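Local coordinates for protein phosphoserine aminotransferase (Bacillus circulans, PDB 2C0R) that catalyses the reversible, pyridoxal-phosphate-dependent transamination that makes phosphoserine from 3-phosphohydroxypyruvate on the way to serine, and a related step of pyridoxine biosynthesis, at residues Y6-G11 / N340-E345; A25-Y30 / S36-S41; N52-R57 / V70-G75; L59-N64 / W254-G259. The protein carries 1 engineered substitution. All blocks are in the same frame, centred on the assembly; numbering follows the deposited sequence.

Contact 1: Y6-G11 / N340-E345; sequences YNFNAG and NAVPYE
V342 and F8 meet at about a right angle, the CG1 methyl of V342 lying 4.2 Å from F8 CE2 and approaching the ring obliquely. The other branch of the valine carries the closest touch: V342 CG2 sits 3.8 Å from the carbonyl oxygen N7 O, with CG1 only a little farther from the same oxygen. Both methyls can reach across because CG1 is anti to the backbone N (chi1 176°), which turns the fork of the side chain toward the other segment. At the margin the ring of Y6 skirts the first turn of helix 344-361, where Y6 CE2 comes within 4.4 Å of E345 O. No hydrogen bond crosses between 6-11 and 340-345; this is van der Waals packing.

The shape of 6-11 is set locally. N7 OD1 accepts from N9 N at 3.0 Å in an Asx turn, the bond nearly straight at the hydrogen (162°) but with the donor 36° out of the carbonyl plane. The other end of that amide, N7 ND2, binds the backbone carbonyl of E39 of the second subunit. F8 also packs on L350 of helix 344-361 and on A336 of strand 334-337, while V342 O accepts a hydrogen bond from K271 NZ just before P343, which occupies the N-cap position of helix 344-361.

Strand 6-7 pairs in parallel with strand 322-323, so the start of the chain is built into its C-terminal part, an arrangement that fits the small domain of a fold-type I aminotransferase, here at the dimer interface.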
loop_
_atom_site.group_PDB
_atom_site.type_symbol
_atom_site.label_atom_id
_atom_site.label_comp_id
_atom_site.label_asym_id
_atom_site.label_seq_id
_atom_site.Cartn_x
_atom_site.Cartn_y
_atom_site.Cartn_z
ATOM N N TYR A 6 -19.777 -16.388 -7.938
ATOM C CA TYR A 6 -18.825 -17.481 -7.979
ATOM C C TYR A 6 -17.505 -16.886 -8.452
ATOM O O TYR A 6 -17.231 -16.808 -9.655
ATOM C CB TYR A 6 -19.287 -18.529 -8.970
ATOM C CG TYR A 6 -20.580 -19.206 -8.570
ATOM C CD1 TYR A 6 -21.545 -19.393 -9.567
ATOM C CD2 TYR A 6 -20.813 -19.660 -7.282
ATOM C CE1 TYR A 6 -22.750 -20.011 -9.289
ATOM C CE2 TYR A 6 -22.021 -20.277 -7.001
ATOM C CZ TYR A 6 -22.968 -20.440 -7.995
ATOM O OH TYR A 6 -24.168 -21.072 -7.699
ATOM N N ASN A 7 -16.730 -16.443 -7.473
ATOM C CA ASN A 7 -15.562 -15.604 -7.739
ATOM C C ASN A 7 -14.292 -16.413 -7.871
ATOM O O ASN A 7 -13.823 -16.907 -6.845
ATOM C CB ASN A 7 -15.425 -14.616 -6.588
ATOM C CG ASN A 7 -14.335 -13.585 -6.857
ATOM O OD1 ASN A 7 -13.736 -13.622 -7.931
ATOM N ND2 ASN A 7 -14.115 -12.732 -5.852
ATOM N N PHE A 8 -13.804 -16.528 -9.109
ATOM C CA PHE A 8 -12.557 -17.214 -9.405
ATOM C C PHE A 8 -11.455 -16.241 -9.818
ATOM O O PHE A 8 -10.485 -16.635 -10.442
ATOM C CB PHE A 8 -12.785 -18.255 -10.514
ATOM C CG PHE A 8 -13.549 -19.464 -9.970
ATOM C CD1 PHE A 8 -14.921 -19.460 -10.098
ATOM C CD2 PHE A 8 -12.910 -20.530 -9.382
ATOM C CE1 PHE A 8 -15.657 -20.536 -9.624
ATOM C CE2 PHE A 8 -13.629 -21.616 -8.892
ATOM C CZ PHE A 8 -15.020 -21.620 -9.028
ATOM N N ASN A 9 -11.559 -14.989 -9.401
ATOM C CA ASN A 9 -10.549 -14.010 -9.676
ATOM C C ASN A 9 -9.190 -14.461 -9.111
ATOM O O ASN A 9 -9.099 -15.099 -8.054
ATOM C CB ASN A 9 -10.886 -12.687 -8.982
ATOM C CG ASN A 9 -11.824 -11.820 -9.777
ATOM O OD1 ASN A 9 -12.606 -11.049 -9.209
ATOM N ND2 ASN A 9 -11.743 -11.897 -11.085
ATOM N N ALA A 10 -8.153 -14.063 -9.837
ATOM C CA ALA A 10 -6.784 -14.512 -9.605
ATOM C C ALA A 10 -6.035 -13.564 -8.692
ATOM O O ALA A 10 -4.925 -13.897 -8.315
ATOM C CB ALA A 10 -6.041 -14.641 -10.944
ATOM N N GLY A 11 -6.573 -12.403 -8.303
ATOM C CA GLY A 11 -5.706 -11.479 -7.528
ATOM C C GLY A 11 -6.065 -10.038 -7.871
ATOM O O GLY A 11 -5.758 -9.729 -9.039
ATOM N N ASN A 340 -7.677 -20.048 -0.679
ATOM C CA ASN A 340 -8.342 -20.561 0.510
ATOM C C ASN A 340 -9.805 -20.178 0.673
ATOM O O ASN A 340 -10.629 -21.049 0.963
ATOM C CB ASN A 340 -7.722 -20.093 1.832
ATOM C CG ASN A 340 -6.306 -20.580 2.100
ATOM O OD1 ASN A 340 -5.785 -21.470 1.440
ATOM N ND2 ASN A 340 -5.650 -19.947 3.081
ATOM N N ALA A 341 -10.141 -18.910 0.471
ATOM C CA ALA A 341 -11.474 -18.416 0.742
ATOM C C ALA A 341 -12.457 -18.731 -0.374
ATOM O O ALA A 341 -13.659 -18.544 -0.128
ATOM C CB ALA A 341 -11.461 -16.902 0.960
ATOM N N VAL A 342 -12.055 -19.258 -1.508
ATOM C CA VAL A 342 -13.032 -19.671 -2.539
ATOM C C VAL A 342 -13.755 -20.896 -1.991
ATOM O O VAL A 342 -13.092 -21.900 -1.673
ATOM C CB VAL A 342 -12.304 -19.963 -3.863
ATOM C CG1 VAL A 342 -13.332 -20.488 -4.859
ATOM C CG2 VAL A 342 -11.604 -18.711 -4.388
ATOM N N PRO A 343 -15.065 -20.865 -1.817
ATOM C CA PRO A 343 -15.782 -21.961 -1.191
ATOM C C PRO A 343 -15.902 -23.170 -2.119
ATOM O O PRO A 343 -15.899 -23.083 -3.336
ATOM C CB PRO A 343 -17.179 -21.375 -0.937
ATOM C CG PRO A 343 -16.973 -19.886 -0.951
ATOM C CD PRO A 343 -15.975 -19.718 -2.072
ATOM N N TYR A 344 -16.024 -24.345 -1.535
ATOM C CA TYR A 344 -16.233 -25.544 -2.349
ATOM C C TYR A 344 -17.471 -25.386 -3.192
ATOM O O TYR A 344 -17.498 -25.832 -4.346
ATOM C CB TYR A 344 -16.351 -26.724 -1.403
ATOM C CG TYR A 344 -16.561 -28.045 -2.108
ATOM C CD1 TYR A 344 -15.547 -28.568 -2.891
ATOM C CD2 TYR A 344 -17.765 -28.751 -1.948
ATOM C CE1 TYR A 344 -15.693 -29.776 -3.551
ATOM C CE2 TYR A 344 -17.897 -29.962 -2.622
ATOM C CZ TYR A 344 -16.877 -30.462 -3.404
ATOM O OH TYR A 344 -17.046 -31.678 -4.046
ATOM N N GLU A 345 -18.499 -24.717 -2.672
ATOM C CA GLU A 345 -19.709 -24.548 -3.492
ATOM C C GLU A 345 -19.426 -23.783 -4.785
ATOM O O GLU A 345 -20.098 -24.065 -5.809
ATOM C CB GLU A 345 -20.778 -23.865 -2.617
ATOM C CG GLU A 345 -21.232 -24.808 -1.514
ATOM C CD GLU A 345 -20.298 -24.923 -0.310
ATOM O OE1 GLU A 345 -19.314 -24.133 -0.216
ATOM O OE2 GLU A 345 -20.502 -25.824 0.549
#

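Contact 2: A25-Y30 / S36-S41; sequences AEFVDY and SIMEMS
V28 and S36 bring the two backbones to 4.8 Å between CA atoms, just where the chain has left helix 17-25 and turns back into the 3-10 turn 37-39. V28 O and S36 N are close, but their angle is too poor for a hydrogen bond; S36 N instead donates a hydrogen bond to E39 OE1 at 2.8 Å, meeting the anti lone pair of that carboxylate.

The direct polar link comes from the serine hydroxyl. With OG anti to the backbone N (chi1 175°), S36 OG donates to F27 O at 2.7 Å, nearly head-on to the carbonyl, and accepts from M38 N in an ST turn. One water stitches the rest, donating to E26 O and accepting from I37 N.

Around this polar seam the packing across the contact is apolar. I37 CD1 stands over the middle of one face of the Y30 ring, 4.1 Å from its centroid, a CH-pi contact between side chains running the same way. M40, extended, crosses Y30 at about a right angle and puts its CE 3.7 Å from Y30 CD2. M38 SD makes an oblique Met-aromatic contact with F27, whose ring also meets F27 of the second subunit. R4 of the second subunit reaches over to pair with the carboxylate of E39. The result is a compact interface loop of the homodimer, leading toward R43, which probably binds L-glutamate.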
loop_
_atom_site.group_PDB
_atom_site.type_symbol
_atom_site.label_atom_id
_atom_site.label_comp_id
_atom_site.label_asym_id
_atom_site.label_seq_id
_atom_site.Cartn_x
_atom_site.Cartn_y
_atom_site.Cartn_z
ATOM N N ALA A 25 -19.076 -4.839 10.032
ATOM C CA ALA A 25 -19.818 -4.447 11.229
ATOM C C ALA A 25 -19.053 -3.459 12.102
ATOM O O ALA A 25 -19.673 -2.587 12.743
ATOM C CB ALA A 25 -20.168 -5.701 12.017
ATOM N N GLU A 26 -17.731 -3.526 12.116
ATOM C CA GLU A 26 -16.963 -2.559 12.927
ATOM C C GLU A 26 -16.254 -1.519 12.089
ATOM O O GLU A 26 -15.387 -0.793 12.564
ATOM C CB GLU A 26 -15.998 -3.282 13.855
ATOM C CG GLU A 26 -14.880 -4.021 13.158
ATOM C CD GLU A 26 -14.036 -4.852 14.094
ATOM O OE1 GLU A 26 -14.295 -4.904 15.315
ATOM O OE2 GLU A 26 -13.045 -5.460 13.658
ATOM N N PHE A 27 -16.619 -1.317 10.857
ATOM C CA PHE A 27 -15.916 -0.437 9.922
ATOM C C PHE A 27 -15.982 1.016 10.364
ATOM O O PHE A 27 -14.989 1.727 10.167
ATOM C CB PHE A 27 -16.580 -0.559 8.554
ATOM C CG PHE A 27 -15.827 0.083 7.412
ATOM C CD1 PHE A 27 -14.882 -0.632 6.696
ATOM C CD2 PHE A 27 -16.068 1.383 7.014
ATOM C CE1 PHE A 27 -14.184 -0.111 5.630
ATOM C CE2 PHE A 27 -15.398 1.941 5.949
ATOM C CZ PHE A 27 -14.471 1.188 5.216
ATOM N N VAL A 28 -17.144 1.412 10.884
ATOM C CA VAL A 28 -17.274 2.794 11.322
ATOM C C VAL A 28 -16.745 3.017 12.721
ATOM O O VAL A 28 -16.092 4.027 12.976
ATOM C CB VAL A 28 -18.744 3.243 11.207
ATOM C CG1 VAL A 28 -18.848 4.632 11.783
ATOM C CG2 VAL A 28 -19.188 3.213 9.750
ATOM N N ASP A 29 -17.086 2.111 13.625
ATOM C CA ASP A 29 -16.704 2.258 15.023
ATOM C C ASP A 29 -16.037 0.976 15.508
ATOM O O ASP A 29 -16.744 -0.011 15.708
ATOM C CB ASP A 29 -17.942 2.561 15.851
ATOM C CG ASP A 29 -17.596 2.955 17.289
ATOM O OD1 ASP A 29 -16.445 2.829 17.754
ATOM O OD2 ASP A 29 -18.522 3.407 17.999
ATOM N N TYR A 30 -14.719 1.036 15.650
ATOM C CA TYR A 30 -13.964 -0.132 16.082
ATOM C C TYR A 30 -13.960 -0.180 17.602
ATOM O O TYR A 30 -13.432 0.729 18.232
ATOM C CB TYR A 30 -12.559 -0.075 15.561
ATOM C CG TYR A 30 -11.604 -1.128 16.010
ATOM C CD1 TYR A 30 -11.467 -2.273 15.206
ATOM C CD2 TYR A 30 -10.823 -0.995 17.144
ATOM C CE1 TYR A 30 -10.579 -3.291 15.569
ATOM C CE2 TYR A 30 -9.931 -2.008 17.495
ATOM C CZ TYR A 30 -9.814 -3.133 16.709
ATOM O OH TYR A 30 -8.906 -4.070 17.127
ATOM N N SER A 36 -12.936 4.524 13.277
ATOM C CA SER A 36 -12.620 3.350 12.471
ATOM C C SER A 36 -11.168 2.965 12.710
ATOM O O SER A 36 -10.366 3.844 13.022
ATOM C CB SER A 36 -12.810 3.733 11.004
ATOM O OG SER A 36 -12.393 2.629 10.193
ATOM N N ILE A 37 -10.816 1.693 12.553
ATOM C CA ILE A 37 -9.385 1.339 12.605
ATOM C C ILE A 37 -8.554 2.136 11.626
ATOM O O ILE A 37 -7.368 2.422 11.890
ATOM C CB ILE A 37 -9.186 -0.170 12.337
ATOM C CG1 ILE A 37 -7.770 -0.650 12.722
ATOM C CG2 ILE A 37 -9.495 -0.527 10.901
ATOM C CD1 ILE A 37 -7.588 -0.605 14.222
ATOM N N MET A 38 -9.167 2.553 10.517
ATOM C CA MET A 38 -8.470 3.392 9.541
ATOM C C MET A 38 -8.107 4.790 9.996
ATOM O O MET A 38 -7.329 5.460 9.311
ATOM C CB MET A 38 -9.373 3.632 8.323
ATOM C CG MET A 38 -9.510 2.436 7.400
ATOM S SD MET A 38 -10.613 3.097 6.114
ATOM C CE MET A 38 -10.131 2.009 4.768
ATOM N N GLU A 39 -8.728 5.248 11.074
ATOM C CA GLU A 39 -8.526 6.624 11.493
ATOM C C GLU A 39 -7.587 6.745 12.674
ATOM O O GLU A 39 -7.483 7.857 13.222
ATOM C CB GLU A 39 -9.890 7.233 11.898
ATOM C CG GLU A 39 -10.891 7.280 10.769
ATOM C CD GLU A 39 -12.212 7.784 11.336
ATOM O OE1 GLU A 39 -12.835 7.043 12.143
ATOM O OE2 GLU A 39 -12.602 8.919 10.996
ATOM N N MET A 40 -7.006 5.634 13.079
ATOM C CA MET A 40 -6.255 5.656 14.346
ATOM C C MET A 40 -4.765 5.769 14.062
ATOM O O MET A 40 -4.268 5.415 12.971
ATOM C CB MET A 40 -6.482 4.334 15.058
ATOM C CG MET A 40 -7.946 4.165 15.444
ATOM S SD MET A 40 -7.993 2.670 16.434
ATOM C CE MET A 40 -9.773 2.551 16.647
ATOM N N SER A 41 -4.004 6.240 15.031
ATOM C CA SER A 41 -2.573 6.366 14.872
ATOM C C SER A 41 -1.930 4.999 14.733
ATOM O O SER A 41 -2.262 4.085 15.504
ATOM C CB SER A 41 -2.016 7.033 16.140
ATOM O OG SER A 41 -0.584 7.135 16.004
HETATM O O HOH W 1 -12.763 -0.344 11.889
#

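Contact 3: N52-R57 / V70-G75; sequences NEAQAR and VLFIQG
Q55 leaves helix 45-61 with CG anti to its own carbonyl carbon (chi1 -61°) and then runs extended, so that its aliphatic part lies across both V70 and F72 on strand 68-73. F72 starts from its backbone in the same way and sends the CE1 corner of its ring to within 3.6 Å of Q55 CG. The amide and ring planes are 80° apart. A54, one residue earlier on the helix, adds its CB at 3.9 Å from F72 CZ, and V70 CB packs 3.8 Å from Q55 CG.

These contacts lay the helix across strand 68-73, the axes of their segments approaching to 8.7 Å at 128° between N-to-C directions. The strand lies at one margin of the seven-stranded mixed sheet of the large domain, antiparallel to 205-210, as in other fold-type I pyridoxal-phosphate enzymes. Its alternate residues L71 and I73 turn instead to helix 227-232.

The buried amide of Q55 is held at both ends. Q55 OE1 takes a hydrogen bond from K69 NZ and another from a water at 2.7 Å, and that water accepts from V70 N at 3.0 Å. V70 O also lies close to OE1, but two acceptors cannot bond. Q55 NE2 donates to N234 OD1 and to H51 O, and the imidazole of H51 meets the F72 ring edge-to-face.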
loop_
_atom_site.group_PDB
_atom_site.type_symbol
_atom_site.label_atom_id
_atom_site.label_comp_id
_atom_site.label_asym_id
_atom_site.label_seq_id
_atom_site.Cartn_x
_atom_site.Cartn_y
_atom_site.Cartn_z
ATOM N N ASN A 52 0.790 -6.046 15.749
ATOM C CA ASN A 52 1.598 -7.082 16.379
ATOM C C ASN A 52 0.889 -8.424 16.446
ATOM O O ASN A 52 1.533 -9.472 16.290
ATOM C CB ASN A 52 2.007 -6.614 17.764
ATOM C CG ASN A 52 3.028 -5.514 17.700
ATOM O OD1 ASN A 52 2.951 -4.476 18.409
ATOM N ND2 ASN A 52 3.972 -5.705 16.828
ATOM N N GLU A 53 -0.402 -8.449 16.637
ATOM C CA GLU A 53 -1.170 -9.688 16.683
ATOM C C GLU A 53 -1.109 -10.406 15.340
ATOM O O GLU A 53 -1.029 -11.628 15.295
ATOM C CB GLU A 53 -2.635 -9.396 17.075
ATOM C CG GLU A 53 -3.558 -10.601 17.179
ATOM C CD GLU A 53 -5.026 -10.201 17.200
ATOM O OE1 GLU A 53 -5.352 -9.073 17.565
ATOM O OE2 GLU A 53 -5.897 -10.980 16.781
ATOM N N ALA A 54 -1.151 -9.620 14.270
ATOM C CA ALA A 54 -1.134 -10.255 12.949
ATOM C C ALA A 54 0.170 -11.038 12.785
ATOM O O ALA A 54 0.149 -12.128 12.246
ATOM C CB ALA A 54 -1.287 -9.206 11.857
ATOM N N GLN A 55 1.295 -10.430 13.220
ATOM C CA GLN A 55 2.557 -11.123 13.106
ATOM C C GLN A 55 2.586 -12.403 13.941
ATOM O O GLN A 55 2.982 -13.447 13.465
ATOM C CB GLN A 55 3.661 -10.178 13.559
ATOM C CG GLN A 55 3.782 -8.928 12.729
ATOM C CD GLN A 55 4.810 -8.011 13.406
ATOM O OE1 GLN A 55 5.914 -8.452 13.794
ATOM N NE2 GLN A 55 4.437 -6.763 13.531
ATOM N N ALA A 56 2.141 -12.325 15.195
ATOM C CA ALA A 56 2.084 -13.463 16.077
ATOM C C ALA A 56 1.147 -14.544 15.547
ATOM O O ALA A 56 1.467 -15.734 15.638
ATOM C CB ALA A 56 1.592 -13.078 17.478
ATOM N N ARG A 57 0.003 -14.164 15.010
ATOM C CA ARG A 57 -0.880 -15.232 14.499
ATOM C C ARG A 57 -0.315 -15.907 13.273
ATOM O O ARG A 57 -0.487 -17.106 13.073
ATOM C CB ARG A 57 -2.195 -14.559 14.083
ATOM C CG ARG A 57 -3.053 -14.165 15.228
ATOM C CD ARG A 57 -4.389 -13.630 14.737
ATOM N NE ARG A 57 -5.262 -13.193 15.799
ATOM C CZ ARG A 57 -5.585 -13.754 16.935
ATOM N NH1 ARG A 57 -5.060 -14.914 17.308
ATOM N NH2 ARG A 57 -6.437 -13.189 17.771
ATOM N N VAL A 70 8.097 -11.158 10.927
ATOM C CA VAL A 70 7.071 -10.858 9.940
ATOM C C VAL A 70 7.077 -9.343 9.692
ATOM O O VAL A 70 6.868 -8.578 10.628
ATOM C CB VAL A 70 5.688 -11.328 10.404
ATOM C CG1 VAL A 70 4.606 -10.948 9.416
ATOM C CG2 VAL A 70 5.710 -12.825 10.686
ATOM N N LEU A 71 7.337 -8.970 8.443
ATOM C CA LEU A 71 7.289 -7.599 8.022
ATOM C C LEU A 71 6.069 -7.345 7.154
ATOM O O LEU A 71 5.665 -8.231 6.414
ATOM C CB LEU A 71 8.563 -7.254 7.207
ATOM C CG LEU A 71 9.872 -7.642 7.864
ATOM C CD1 LEU A 71 11.025 -7.340 6.904
ATOM C CD2 LEU A 71 10.088 -6.962 9.213
ATOM N N PHE A 72 5.559 -6.133 7.215
ATOM C CA PHE A 72 4.504 -5.697 6.319
ATOM C C PHE A 72 5.084 -4.558 5.493
ATOM O O PHE A 72 5.440 -3.493 6.059
ATOM C CB PHE A 72 3.297 -5.223 7.091
ATOM C CG PHE A 72 2.693 -6.316 7.969
ATOM C CD1 PHE A 72 2.580 -6.129 9.341
ATOM C CD2 PHE A 72 2.274 -7.497 7.363
ATOM C CE1 PHE A 72 2.052 -7.095 10.181
ATOM C CE2 PHE A 72 1.781 -8.464 8.204
ATOM C CZ PHE A 72 1.702 -8.290 9.584
ATOM N N ILE A 73 5.190 -4.786 4.205
ATOM C CA ILE A 73 5.829 -3.843 3.277
ATOM C C ILE A 73 4.855 -3.466 2.190
ATOM O O ILE A 73 4.119 -4.359 1.734
ATOM C CB ILE A 73 7.119 -4.452 2.717
ATOM C CG1 ILE A 73 7.993 -4.964 3.853
ATOM C CG2 ILE A 73 7.801 -3.448 1.817
ATOM C CD1 ILE A 73 9.376 -5.519 3.498
ATOM N N GLN A 74 4.835 -2.213 1.771
ATOM C CA GLN A 74 3.984 -1.831 0.656
ATOM C C GLN A 74 4.714 -2.144 -0.639
ATOM O O GLN A 74 5.923 -2.413 -0.658
ATOM C CB GLN A 74 3.589 -0.348 0.751
ATOM C CG GLN A 74 2.811 -0.002 2.016
ATOM C CD GLN A 74 2.441 1.455 2.060
ATOM O OE1 GLN A 74 1.834 1.919 1.122
ATOM N NE2 GLN A 74 2.809 2.161 3.153
ATOM N N GLY A 75 3.926 -2.040 -1.726
ATOM C CA GLY A 75 4.475 -2.103 -3.062
ATOM C C GLY A 75 4.279 -3.418 -3.795
ATOM O O GLY A 75 4.765 -3.538 -4.949
HETATM O O HOH W 2 7.063 -10.865 13.688
#

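Contact 4: L59-N64 / W254-G259; sequences LALLGN and WIEERG
L61 and E256 are the closest backbone pair, 7.1 Å between CA atoms, and both stand on the last turns of helices, 45-61 and 242-257, that finish beside each other. Each helix is closed by a Schellman motif with a glycine of positive phi in the C-prime position, G63 in one and G259 in the other. In the first, N64 N reaches back to L59 O while G63 N bonds to A60 O; in the second, G259 N bonds to E256 O at 3.0 Å, with G260 N bonding back to I255 O.

L61 supplies the bridge between them. Its CG is anti to the carbonyl carbon (chi1 -79°), carrying the two methyls over to the neighbouring helix. There both methyls close on I255 CG2 from the same side: L61 CD2 is 3.8 Å from I255 CG2, and L61 CD1 is 4.0 Å from the same methyl, the two side chains crossing at about a right angle. E256, bent at its second torsion, folds its carboxylate along the outer margin, where E256 OE2 lies 3.9 Å from L61 CD2. I255 is buried, while E256 beside the leucine is exposed; no hydrogen bond spans the two segments.

I255 also packs on L261 of helix 260-280. On the far flank of helix 242-257, R258 doubles back over W254 and forms a salt bridge to E18. R258 CG lies 3.5 Å above the indole plane of W254, over its centre, and the guanidinium edge faces E257 OE1 in a weak salt bridge, with R258 NH1 3.4 Å from that oxygen.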
loop_
_atom_site.group_PDB
_atom_site.type_symbol
_atom_site.label_atom_id
_atom_site.label_comp_id
_atom_site.label_asym_id
_atom_site.label_seq_id
_atom_site.Cartn_x
_atom_site.Cartn_y
_atom_site.Cartn_z
ATOM N N LEU A 59 2.978 -16.352 12.556
ATOM C CA LEU A 59 3.999 -17.275 13.040
ATOM C C LEU A 59 3.363 -18.502 13.694
ATOM O O LEU A 59 3.864 -19.622 13.476
ATOM C CB LEU A 59 4.985 -16.593 13.995
ATOM C CG LEU A 59 5.897 -15.592 13.280
ATOM C CD1 LEU A 59 6.690 -14.827 14.330
ATOM C CD2 LEU A 59 6.869 -16.261 12.341
ATOM N N ALA A 60 2.306 -18.304 14.455
ATOM C CA ALA A 60 1.670 -19.456 15.086
ATOM C C ALA A 60 1.098 -20.404 14.008
ATOM O O ALA A 60 1.202 -21.636 14.179
ATOM C CB ALA A 60 0.617 -19.026 16.085
ATOM N N LEU A 61 0.503 -19.883 12.960
ATOM C CA LEU A 61 -0.023 -20.804 11.938
ATOM C C LEU A 61 1.085 -21.671 11.381
ATOM O O LEU A 61 0.821 -22.797 10.947
ATOM C CB LEU A 61 -0.707 -19.983 10.826
ATOM C CG LEU A 61 -2.129 -19.496 11.196
ATOM C CD1 LEU A 61 -2.582 -18.442 10.184
ATOM C CD2 LEU A 61 -3.149 -20.637 11.256
ATOM N N LEU A 62 2.313 -21.149 11.362
ATOM C CA LEU A 62 3.445 -21.886 10.825
ATOM C C LEU A 62 4.162 -22.730 11.850
ATOM O O LEU A 62 5.256 -23.289 11.586
ATOM C CB LEU A 62 4.422 -20.887 10.167
ATOM C CG LEU A 62 3.926 -20.249 8.857
ATOM C CD1 LEU A 62 4.839 -19.043 8.600
ATOM C CD2 LEU A 62 3.931 -21.211 7.689
ATOM N N GLY A 63 3.561 -22.850 13.016
ATOM C CA GLY A 63 4.136 -23.704 14.056
ATOM C C GLY A 63 5.100 -22.995 14.981
ATOM O O GLY A 63 5.939 -23.634 15.646
ATOM N N ASN A 64 5.024 -21.648 15.065
ATOM C CA ASN A 64 5.938 -20.820 15.851
ATOM C C ASN A 64 7.402 -21.092 15.590
ATOM O O ASN A 64 8.156 -21.321 16.522
ATOM C CB ASN A 64 5.597 -20.953 17.349
ATOM C CG ASN A 64 4.319 -20.161 17.662
ATOM O OD1 ASN A 64 3.495 -20.523 18.505
ATOM N ND2 ASN A 64 4.152 -19.064 16.947
ATOM N N TRP A 254 -9.455 -16.387 10.679
ATOM C CA TRP A 254 -10.328 -17.343 9.959
ATOM C C TRP A 254 -9.553 -18.595 9.583
ATOM O O TRP A 254 -10.084 -19.696 9.677
ATOM C CB TRP A 254 -10.903 -16.589 8.762
ATOM C CG TRP A 254 -11.669 -17.429 7.785
ATOM C CD1 TRP A 254 -13.033 -17.698 7.830
ATOM C CD2 TRP A 254 -11.181 -18.126 6.624
ATOM N NE1 TRP A 254 -13.392 -18.502 6.769
ATOM C CE2 TRP A 254 -12.277 -18.774 6.029
ATOM C CE3 TRP A 254 -9.917 -18.257 6.039
ATOM C CZ2 TRP A 254 -12.132 -19.541 4.872
ATOM C CZ3 TRP A 254 -9.770 -19.013 4.894
ATOM C CH2 TRP A 254 -10.880 -19.652 4.319
ATOM N N ILE A 255 -8.284 -18.462 9.173
ATOM C CA ILE A 255 -7.541 -19.695 8.821
ATOM C C ILE A 255 -7.444 -20.586 10.038
ATOM O O ILE A 255 -7.594 -21.817 9.957
ATOM C CB ILE A 255 -6.143 -19.331 8.271
ATOM C CG1 ILE A 255 -6.200 -18.601 6.943
ATOM C CG2 ILE A 255 -5.297 -20.613 8.113
ATOM C CD1 ILE A 255 -4.878 -18.068 6.389
ATOM N N GLU A 256 -7.200 -19.954 11.186
ATOM C CA GLU A 256 -7.098 -20.764 12.415
ATOM C C GLU A 256 -8.427 -21.464 12.632
ATOM O O GLU A 256 -8.478 -22.649 12.992
ATOM C CB GLU A 256 -6.676 -19.878 13.589
ATOM C CG GLU A 256 -6.689 -20.556 14.934
ATOM C CD GLU A 256 -5.538 -21.474 15.274
ATOM O OE1 GLU A 256 -5.235 -21.573 16.493
ATOM O OE2 GLU A 256 -4.934 -22.120 14.382
ATOM N N GLU A 257 -9.532 -20.764 12.414
ATOM C CA GLU A 257 -10.846 -21.361 12.656
ATOM C C GLU A 257 -11.167 -22.502 11.708
ATOM O O GLU A 257 -12.047 -23.318 11.992
ATOM C CB GLU A 257 -11.963 -20.348 12.418
ATOM C CG GLU A 257 -12.084 -19.234 13.416
ATOM C CD GLU A 257 -13.078 -18.170 12.952
ATOM O OE1 GLU A 257 -13.427 -18.117 11.745
ATOM O OE2 GLU A 257 -13.501 -17.391 13.824
ATOM N N ARG A 258 -10.486 -22.488 10.583
ATOM C CA ARG A 258 -10.714 -23.450 9.532
ATOM C C ARG A 258 -9.836 -24.683 9.761
ATOM O O ARG A 258 -9.806 -25.555 8.907
ATOM C CB ARG A 258 -10.384 -22.846 8.178
ATOM C CG ARG A 258 -11.305 -21.781 7.624
ATOM C CD ARG A 258 -12.535 -22.447 7.011
ATOM N NE ARG A 258 -13.761 -21.817 7.395
ATOM C CZ ARG A 258 -14.172 -20.970 8.312
ATOM N NH1 ARG A 258 -13.411 -20.417 9.252
ATOM N NH2 ARG A 258 -15.472 -20.659 8.271
ATOM N N GLY A 259 -9.119 -24.744 10.889
ATOM C CA GLY A 259 -8.223 -25.881 11.166
ATOM C C GLY A 259 -6.786 -25.595 10.848
ATOM O O GLY A 259 -5.979 -26.519 10.662
#

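In the fold
Contacts 1, 2 and 3 are buried, whereas contact 4 is partly open, with the exposed E256 along its margin. Contacts 3 and 4 both use helix 45-61 and touch where V70 CG2 packs on L59 CG; contact 4 in turn meets contact 1 through W254 and I255 against N340 and A341. Contact 2 lies farthest out, its centre about 27 Å from the centre of the chain, yet it is covered by the second subunit, and contact 1 of one subunit meets contact 2 of the other across the dimer interface. The chemistry follows: mainly apolar packing in 1 and 4, a hydroxyl and water seam in 2, and a fully bonded buried amide in 3.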